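Local coordinates for carbohydrate esterase family 2 (CE2) (Chaetomium olivicolor, PDB 4XVH), which probably removes acetyl groups from xylan by ester hydrolysis, joining an SGNH-type hydrolase domain to a jelly-roll carbohydrate-binding domain, at residues Ala249-Asn255 and Lys288-Trp294; Pro130-Thr134 and Val301-Tyr305; Ala148-Leu152 and Leu319-Ala324. One frame throughout, in Å; residues are numbered along the deposited sequence.

Interaction 1 (Ala249-Asn255 and Lys288-Trp294); sequences AHFFLLN and KAHFVDW
H290 and H250 meet nitrogen to nitrogen across the last two strands of the Rossmann-like parallel sheet. From CB to tip, H290 meets first F252 CD2, 3.8 Å from CB; CB and CD2 also lie beside F251 O, acceptor of a weak bond from H290 N. CG and CD2 run beside the phenyl ring, CD2 3.7 Å from F252 CE2, the planes 14° apart but barely overlapping. At the tip NE2 meets H250 ND1 at 2.7 Å, a nearly straight hydrogen bond (174°) that either ring could donate. K288 CG lies over one face of the H250 ring (CH-pi, 3.9 Å from the centroid). Backbone bonds such as L253 N to H290 O zip up the middle. Past the ladder N255, its CG between backbone N and carbonyl carbon (chi1 54°), grips two residues of segment 288-294: OD1 takes W294 N on an in-plane lone pair, and ND2, also bonded to T275 OG1, reaches D293 OD1 at 2.7 Å. With an alanine here, W294 N and the D293 carboxylate would probably lose these partners, loosening the chain after strand 289-292. Helix 270-285 completes the beta-alpha-beta crossover and, with helix 228-243, covers the L253 face; helix 309-327 covers F252 and V292; strand 207-211 flanks strand 250-254.

Interaction 2 (Pro130-Thr134 and Val301-Tyr305); sequences PCTNT and VGCDY
Two flat polar groups, the D304 carboxylate and the N133 amide, border this contact, and they do not stack on each other. Water 2 sits at the OD2 end of the carboxylate, while water 1 stands to one side of it, about 3.5 Å off the plane of D304 CG, OD1 and OD2 and displaced from its middle, on the side where C131 O also lies. At the amide, N133 ND2 binds Y87 OH and E138 OE2, linking the loop to a residue of the ligand pocket. What ties these two irregular loops together is a disulfide, C131 to C303, joining parts of the SGNH domain far apart in sequence. Its SG atoms are 2.1 Å apart with chi3 at -111°, a left-handed turn about the S-S bond. C131 SG lies between its backbone N and carbonyl carbon (chi1 51°), whereas C303 SG is anti to its own carbonyl carbon, and these two settings let the sulfurs face each other.

No direct hydrogen bond crosses the contact; water does that work. Water 1 accepts from C131 N at 2.9 Å and from D304 N at 2.8 Å. Water 2 accepts from N133 N at 3.0 Å and donates to D304 OD2, which also bonds Y123 OH. The 301-305 loop leads straight into H306 of the same pocket, whose ND1 makes weak hydrogen bonds to the carbonyl oxygens of C303 and D304, so the bridge probably helps shape the pocket rim. Beside the disulfide, C303 CB lies 3.3 Å from C131 O.

Interaction 3 (Ala148-Leu152 and Leu319-Ala324); sequences AANAL and LAKAIA
A320 O is the polar atom to start from: it accepts the helical bond from A324 N at 2.9 Å, and L152 CD2 from the other segment rests beside it at 3.6 Å. That second touch is plain van der Waals packing, and no hydrogen bond joins the two segments. L152 N is itself held within its own segment, donating to A148 O at 3.1 Å and more weakly to A149 O.

This is helix-to-helix packing built on alanines. A148 and A320 have such small side chains that their CA atoms come within 4.4 Å, and the two backbones nearly touch. A148 CB points at the other helix and meets the A320 backbone N as well as L319 CD2. One turn on, A151 CB meets A320 CB at 3.9 Å, so the A320 methyl is received between two alanines of helix 144-151. L152 then closes the contact with a larger side chain. Its CG is anti to the carbonyl carbon (chi1 -61°) and the chain runs on extended (chi2 172°), which spreads the two methyls over the other helix. CD1 goes to I323 CG2 at 3.6 Å, the side chains meeting at a slant, and CD2 reaches past A320 O to A324 CB at 3.9 Å.

Below the pair lies the parallel sheet of the hydrolase domain. L319 and I323 rest on strand 207-211, L152 and I323 on I112 of strand 111-116, and A149 on Y156 of strand 155-160, while the C-terminal residue W329 covers L152 and I323.

Interactions 1 and 3 are buried neighbours, their centres about 12 Å apart, and helix 309-327 connects them: F252, and V292 of the outermost strand, press on A322 and I323 of that helix, whose A320 and I323 pack against segment 148-152. Interaction 1 mixes a backbone ladder with ring and amide bonds, as suits strand pairing, whereas interaction 3 is almost wholly apolar. Interaction 2 stands apart, partly buried, its centre about 27 Å from the centre of either of the others, near the ligand pocket; there a disulfide and two bridging waters join the loops, with no direct hydrogen bond between them. Along the chain, the spans closed by interactions 2 and 3 both enclose interaction 1.

Interaction 1 (Ala249-Asn255 and Lys288-Trp294)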
loop_
_atom_site.group_PDB
_atom_site.type_symbol
_atom_site.label_atom_id
_atom_site.label_comp_id
_atom_site.label_asym_id
_atom_site.label_seq_id
_atom_site.Cartn_x
_atom_site.Cartn_y
_atom_site.Cartn_z
ATOM N N ALA A 249 12.946 -11.096 -8.353
ATOM C CA ALA A 249 12.722 -9.759 -7.783
ATOM C C ALA A 249 13.806 -9.388 -6.785
ATOM O O ALA A 249 14.338 -10.267 -6.096
ATOM C CB ALA A 249 11.357 -9.692 -7.092
ATOM N N HIS A 250 14.114 -8.093 -6.681
ATOM C CA HIS A 250 14.893 -7.605 -5.550
ATOM C C HIS A 250 13.956 -7.229 -4.407
ATOM O O HIS A 250 12.847 -6.735 -4.641
ATOM C CB HIS A 250 15.752 -6.408 -5.942
ATOM C CG HIS A 250 16.952 -6.792 -6.753
ATOM N ND1 HIS A 250 18.242 -6.591 -6.318
ATOM C CD2 HIS A 250 17.053 -7.393 -7.963
ATOM C CE1 HIS A 250 19.091 -7.062 -7.220
ATOM N NE2 HIS A 250 18.394 -7.534 -8.236
ATOM N N PHE A 251 14.403 -7.464 -3.173
ATOM C CA PHE A 251 13.561 -7.191 -2.011
ATOM C C PHE A 251 14.144 -6.047 -1.181
ATOM O O PHE A 251 15.369 -6.000 -0.927
ATOM C CB PHE A 251 13.406 -8.475 -1.164
ATOM C CG PHE A 251 12.564 -9.525 -1.842
ATOM C CD1 PHE A 251 13.085 -10.263 -2.895
ATOM C CD2 PHE A 251 11.229 -9.701 -1.476
ATOM C CE1 PHE A 251 12.329 -11.211 -3.548
ATOM C CE2 PHE A 251 10.444 -10.634 -2.110
ATOM C CZ PHE A 251 10.988 -11.393 -3.167
ATOM N N PHE A 252 13.261 -5.149 -0.751
ATOM C CA PHE A 252 13.623 -3.951 -0.010
ATOM C C PHE A 252 12.919 -3.984 1.338
ATOM O O PHE A 252 11.695 -3.794 1.429
ATOM C CB PHE A 252 13.277 -2.706 -0.846
ATOM C CG PHE A 252 14.068 -2.666 -2.131
ATOM C CD1 PHE A 252 13.612 -3.353 -3.259
ATOM C CD2 PHE A 252 15.338 -2.100 -2.168
ATOM C CE1 PHE A 252 14.367 -3.409 -4.429
ATOM C CE2 PHE A 252 16.109 -2.151 -3.376
ATOM C CZ PHE A 252 15.603 -2.799 -4.491
ATOM N N LEU A 253 13.712 -4.246 2.374
ATOM C CA LEU A 253 13.220 -4.465 3.733
ATOM C C LEU A 253 13.470 -3.239 4.603
ATOM O O LEU A 253 14.614 -2.849 4.845
ATOM C CB LEU A 253 13.895 -5.702 4.344
ATOM C CG LEU A 253 13.906 -6.964 3.469
ATOM C CD1 LEU A 253 14.456 -8.197 4.231
ATOM C CD2 LEU A 253 12.552 -7.312 2.886
ATOM N N LEU A 254 12.400 -2.615 5.053
ATOM C CA LEU A 254 12.518 -1.344 5.772
ATOM C C LEU A 254 12.280 -1.497 7.263
ATOM O O LEU A 254 11.438 -2.275 7.686
ATOM C CB LEU A 254 11.507 -0.312 5.245
ATOM C CG LEU A 254 11.774 0.442 3.938
ATOM C CD1 LEU A 254 11.722 -0.472 2.711
ATOM C CD2 LEU A 254 10.746 1.625 3.812
ATOM N N ASN A 255 12.990 -0.707 8.058
ATOM C CA ASN A 255 12.662 -0.611 9.451
ATOM C C ASN A 255 11.618 0.511 9.629
ATOM O O ASN A 255 11.210 1.189 8.666
ATOM C CB ASN A 255 13.928 -0.371 10.287
ATOM C CG ASN A 255 14.712 0.819 9.812
ATOM O OD1 ASN A 255 14.228 1.579 8.993
ATOM N ND2 ASN A 255 15.934 0.992 10.332
ATOM N N LYS A 288 20.012 -10.241 -3.589
ATOM C CA LYS A 288 18.801 -9.590 -4.087
ATOM C C LYS A 288 17.943 -9.005 -2.957
ATOM O O LYS A 288 16.881 -8.452 -3.205
ATOM C CB LYS A 288 17.981 -10.564 -4.925
ATOM C CG LYS A 288 18.627 -10.825 -6.294
ATOM C CD LYS A 288 17.830 -11.800 -7.103
ATOM C CE LYS A 288 18.692 -12.450 -8.197
ATOM N NZ LYS A 288 19.128 -11.439 -9.192
ATOM N N ALA A 289 18.421 -9.119 -1.722
ATOM C CA ALA A 289 17.768 -8.478 -0.578
ATOM C C ALA A 289 18.530 -7.225 -0.191
ATOM O O ALA A 289 19.760 -7.204 -0.244
ATOM C CB ALA A 289 17.696 -9.420 0.603
ATOM N N HIS A 290 17.808 -6.204 0.250
ATOM C CA HIS A 290 18.411 -4.912 0.544
ATOM C C HIS A 290 17.755 -4.299 1.754
ATOM O O HIS A 290 16.514 -4.232 1.812
ATOM C CB HIS A 290 18.250 -3.963 -0.651
ATOM C CG HIS A 290 18.707 -4.552 -1.946
ATOM N ND1 HIS A 290 20.004 -4.428 -2.398
ATOM C CD2 HIS A 290 18.048 -5.278 -2.877
ATOM C CE1 HIS A 290 20.129 -5.070 -3.551
ATOM N NE2 HIS A 290 18.948 -5.575 -3.872
ATOM N N PHE A 291 18.567 -3.797 2.689
ATOM C CA PHE A 291 18.016 -3.046 3.831
ATOM C C PHE A 291 17.856 -1.581 3.486
ATOM O O PHE A 291 18.750 -0.961 2.896
ATOM C CB PHE A 291 18.912 -3.182 5.078
ATOM C CG PHE A 291 18.685 -2.091 6.118
ATOM C CD1 PHE A 291 17.543 -2.081 6.894
ATOM C CD2 PHE A 291 19.640 -1.073 6.316
ATOM C CE1 PHE A 291 17.335 -1.058 7.855
ATOM C CE2 PHE A 291 19.449 -0.081 7.279
ATOM C CZ PHE A 291 18.304 -0.083 8.043
ATOM N N VAL A 292 16.705 -1.015 3.824
ATOM C CA VAL A 292 16.485 0.393 3.540
ATOM C C VAL A 292 16.089 1.051 4.867
ATOM O O VAL A 292 15.096 0.674 5.492
ATOM C CB VAL A 292 15.381 0.603 2.438
ATOM C CG1 VAL A 292 15.074 2.105 2.264
ATOM C CG2 VAL A 292 15.800 -0.055 1.109
ATOM N N ASP A 293 16.880 2.022 5.315
ATOM C CA ASP A 293 16.617 2.671 6.597
ATOM C C ASP A 293 15.505 3.697 6.496
ATOM O O ASP A 293 15.389 4.378 5.489
ATOM C CB ASP A 293 17.889 3.341 7.117
ATOM C CG ASP A 293 17.724 3.895 8.496
ATOM O OD1 ASP A 293 17.233 3.175 9.408
ATOM O OD2 ASP A 293 18.098 5.070 8.671
ATOM N N TRP A 294 14.683 3.780 7.540
ATOM C CA TRP A 294 13.717 4.849 7.691
ATOM C C TRP A 294 13.904 5.417 9.101
ATOM O O TRP A 294 13.465 4.832 10.095
ATOM C CB TRP A 294 12.276 4.350 7.460
ATOM C CG TRP A 294 11.269 5.451 7.237
ATOM C CD1 TRP A 294 11.433 6.786 7.496
ATOM C CD2 TRP A 294 9.944 5.306 6.679
ATOM N NE1 TRP A 294 10.285 7.486 7.128
ATOM C CE2 TRP A 294 9.361 6.601 6.628
ATOM C CE3 TRP A 294 9.201 4.205 6.214
ATOM C CZ2 TRP A 294 8.060 6.832 6.129
ATOM C CZ3 TRP A 294 7.907 4.429 5.716
ATOM C CH2 TRP A 294 7.356 5.743 5.683
#

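Interaction 2 (Pro130-Thr134 and Val301-Tyr305)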
loop_
_atom_site.group_PDB
_atom_site.type_symbol
_atom_site.label_atom_id
_atom_site.label_comp_id
_atom_site.label_asym_id
_atom_site.label_seq_id
_atom_site.Cartn_x
_atom_site.Cartn_y
_atom_site.Cartn_z
ATOM N N PRO A 130 -3.900 16.082 16.982
ATOM C CA PRO A 130 -4.527 14.777 17.215
ATOM C C PRO A 130 -5.790 14.621 16.364
ATOM O O PRO A 130 -6.505 15.610 16.198
ATOM C CB PRO A 130 -4.871 14.817 18.712
ATOM C CG PRO A 130 -5.126 16.251 18.974
ATOM C CD PRO A 130 -4.147 17.007 18.101
ATOM N N CYS A 131 -6.059 13.424 15.849
ATOM C CA CYS A 131 -7.241 13.207 15.023
ATOM C C CYS A 131 -7.631 11.736 15.018
ATOM O O CYS A 131 -6.785 10.857 15.231
ATOM C CB CYS A 131 -7.011 13.700 13.584
ATOM S SG CYS A 131 -5.458 13.063 12.811
ATOM N N THR A 132 -8.920 11.473 14.800
ATOM C CA THR A 132 -9.385 10.102 14.582
ATOM C C THR A 132 -9.247 9.716 13.114
ATOM O O THR A 132 -9.706 10.432 12.222
ATOM C CB THR A 132 -10.847 9.939 15.046
ATOM O OG1 THR A 132 -10.887 10.122 16.466
ATOM C CG2 THR A 132 -11.364 8.564 14.708
ATOM N N ASN A 133 -8.573 8.604 12.862
ATOM C CA ASN A 133 -8.393 8.139 11.491
ATOM C C ASN A 133 -9.738 7.848 10.863
ATOM O O ASN A 133 -10.657 7.381 11.545
ATOM C CB ASN A 133 -7.536 6.881 11.435
ATOM C CG ASN A 133 -7.144 6.515 10.008
ATOM O OD1 ASN A 133 -6.628 7.358 9.251
ATOM N ND2 ASN A 133 -7.379 5.263 9.632
ATOM N N THR A 134 -9.858 8.135 9.575
ATOM C CA THR A 134 -11.064 7.814 8.813
ATOM C C THR A 134 -10.594 7.350 7.447
ATOM O O THR A 134 -9.443 7.612 7.086
ATOM C CB THR A 134 -11.976 9.013 8.610
ATOM O OG1 THR A 134 -11.271 9.988 7.818
ATOM C CG2 THR A 134 -12.411 9.652 9.954
ATOM N N VAL A 301 3.226 14.711 13.137
ATOM C CA VAL A 301 2.668 13.425 12.760
ATOM C C VAL A 301 1.195 13.553 12.361
ATOM O O VAL A 301 0.566 14.586 12.630
ATOM C CB VAL A 301 2.808 12.391 13.924
ATOM C CG1 VAL A 301 4.259 12.062 14.198
ATOM C CG2 VAL A 301 2.128 12.938 15.210
ATOM N N GLY A 302 0.658 12.496 11.753
ATOM C CA GLY A 302 -0.755 12.433 11.426
ATOM C C GLY A 302 -1.501 11.717 12.543
ATOM O O GLY A 302 -1.013 11.685 13.678
ATOM N N CYS A 303 -2.668 11.143 12.237
ATOM C CA CYS A 303 -3.507 10.560 13.302
ATOM C C CYS A 303 -2.751 9.432 13.981
ATOM O O CYS A 303 -2.117 8.604 13.305
ATOM C CB CYS A 303 -4.831 10.027 12.749
ATOM S SG CYS A 303 -5.697 11.256 11.791
ATOM N N ASP A 304 -2.839 9.392 15.313
ATOM C CA ASP A 304 -2.289 8.267 16.089
ATOM C C ASP A 304 -0.797 8.089 15.821
ATOM O O ASP A 304 -0.301 6.962 15.675
ATOM C CB ASP A 304 -3.081 6.985 15.776
ATOM C CG ASP A 304 -4.543 7.091 16.227
ATOM O OD1 ASP A 304 -4.761 7.558 17.369
ATOM O OD2 ASP A 304 -5.461 6.736 15.441
ATOM N N TYR A 305 -0.088 9.221 15.750
ATOM C CA TYR A 305 1.367 9.246 15.521
ATOM C C TYR A 305 1.845 8.583 14.236
ATOM O O TYR A 305 3.005 8.146 14.166
ATOM C CB TYR A 305 2.103 8.619 16.717
ATOM C CG TYR A 305 1.671 9.256 18.010
ATOM C CD1 TYR A 305 2.248 10.437 18.447
ATOM C CD2 TYR A 305 0.640 8.713 18.770
ATOM C CE1 TYR A 305 1.827 11.046 19.622
ATOM C CE2 TYR A 305 0.223 9.319 19.944
ATOM C CZ TYR A 305 0.822 10.485 20.353
ATOM O OH TYR A 305 0.413 11.102 21.514
HETATM O O HOH W 1 -4.476 11.144 16.792
HETATM O O HOH W 2 -7.939 7.099 15.432
#

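Interaction 3 (Ala148-Leu152 and Leu319-Ala324)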
loop_
_atom_site.group_PDB
_atom_site.type_symbol
_atom_site.label_atom_id
_atom_site.label_comp_id
_atom_site.label_asym_id
_atom_site.label_seq_id
_atom_site.Cartn_x
_atom_site.Cartn_y
_atom_site.Cartn_z
ATOM N N ALA A 148 7.653 6.459 -4.296
ATOM C CA ALA A 148 8.830 5.809 -4.876
ATOM C C ALA A 148 8.491 5.188 -6.235
ATOM O O ALA A 148 9.254 5.335 -7.179
ATOM C CB ALA A 148 9.389 4.723 -3.915
ATOM N N ALA A 149 7.375 4.471 -6.317
ATOM C CA ALA A 149 6.980 3.850 -7.594
ATOM C C ALA A 149 6.726 4.945 -8.646
ATOM O O ALA A 149 7.167 4.841 -9.777
ATOM C CB ALA A 149 5.720 2.975 -7.383
ATOM N N ASN A 150 6.015 6.002 -8.264
ATOM C CA ASN A 150 5.829 7.141 -9.166
ATOM C C ASN A 150 7.164 7.700 -9.690
ATOM O O ASN A 150 7.303 7.996 -10.869
ATOM C CB ASN A 150 5.094 8.285 -8.474
ATOM C CG ASN A 150 3.620 7.964 -8.135
ATOM O OD1 ASN A 150 3.010 6.995 -8.629
ATOM N ND2 ASN A 150 3.039 8.818 -7.293
ATOM N N ALA A 151 8.131 7.911 -8.796
ATOM C CA ALA A 151 9.427 8.475 -9.206
ATOM C C ALA A 151 10.152 7.541 -10.200
ATOM O O ALA A 151 10.928 7.984 -11.050
ATOM C CB ALA A 151 10.322 8.728 -7.954
ATOM N N LEU A 152 9.904 6.243 -10.070
ATOM C CA LEU A 152 10.572 5.261 -10.944
ATOM C C LEU A 152 9.732 4.969 -12.193
ATOM O O LEU A 152 10.113 4.148 -13.020
ATOM C CB LEU A 152 10.818 3.963 -10.181
ATOM C CG LEU A 152 11.741 4.172 -8.961
ATOM C CD1 LEU A 152 11.779 2.908 -8.152
ATOM C CD2 LEU A 152 13.132 4.583 -9.450
ATOM N N LEU A 319 13.700 5.611 -0.873
ATOM C CA LEU A 319 13.396 4.288 -1.401
ATOM C C LEU A 319 13.503 4.257 -2.921
ATOM O O LEU A 319 14.025 3.288 -3.501
ATOM C CB LEU A 319 12.002 3.853 -0.934
ATOM C CG LEU A 319 11.511 2.518 -1.476
ATOM C CD1 LEU A 319 12.467 1.379 -1.065
ATOM C CD2 LEU A 319 10.031 2.287 -1.011
ATOM N N ALA A 320 13.046 5.318 -3.580
ATOM C CA ALA A 320 13.201 5.376 -5.025
ATOM C C ALA A 320 14.678 5.225 -5.431
ATOM O O ALA A 320 15.011 4.460 -6.354
ATOM C CB ALA A 320 12.630 6.677 -5.573
ATOM N N LYS A 321 15.574 5.951 -4.754
ATOM C CA LYS A 321 16.991 5.861 -5.104
ATOM C C LYS A 321 17.560 4.453 -4.830
ATOM O O LYS A 321 18.403 3.951 -5.571
ATOM C CB LYS A 321 17.826 6.894 -4.323
ATOM C CG LYS A 321 17.551 8.370 -4.650
ATOM C CD LYS A 321 18.597 9.213 -3.938
ATOM C CE LYS A 321 18.228 10.670 -3.838
ATOM N NZ LYS A 321 19.116 11.341 -2.793
ATOM N N ALA A 322 17.135 3.851 -3.730
ATOM C CA ALA A 322 17.657 2.538 -3.343
ATOM C C ALA A 322 17.230 1.459 -4.344
ATOM O O ALA A 322 17.999 0.559 -4.647
ATOM C CB ALA A 322 17.180 2.184 -1.961
ATOM N N ILE A 323 15.983 1.521 -4.804
ATOM C CA ILE A 323 15.487 0.566 -5.776
ATOM C C ILE A 323 16.227 0.812 -7.082
ATOM O O ILE A 323 16.722 -0.145 -7.730
ATOM C CB ILE A 323 13.952 0.702 -5.986
ATOM C CG1 ILE A 323 13.206 0.333 -4.687
ATOM C CG2 ILE A 323 13.510 -0.128 -7.181
ATOM C CD1 ILE A 323 11.667 0.534 -4.730
ATOM N N ALA A 324 16.316 2.090 -7.461
ATOM C CA ALA A 324 16.996 2.456 -8.708
ATOM C C ALA A 324 18.424 1.932 -8.691
ATOM O O ALA A 324 18.900 1.389 -9.704
ATOM C CB ALA A 324 16.995 4.011 -8.948
#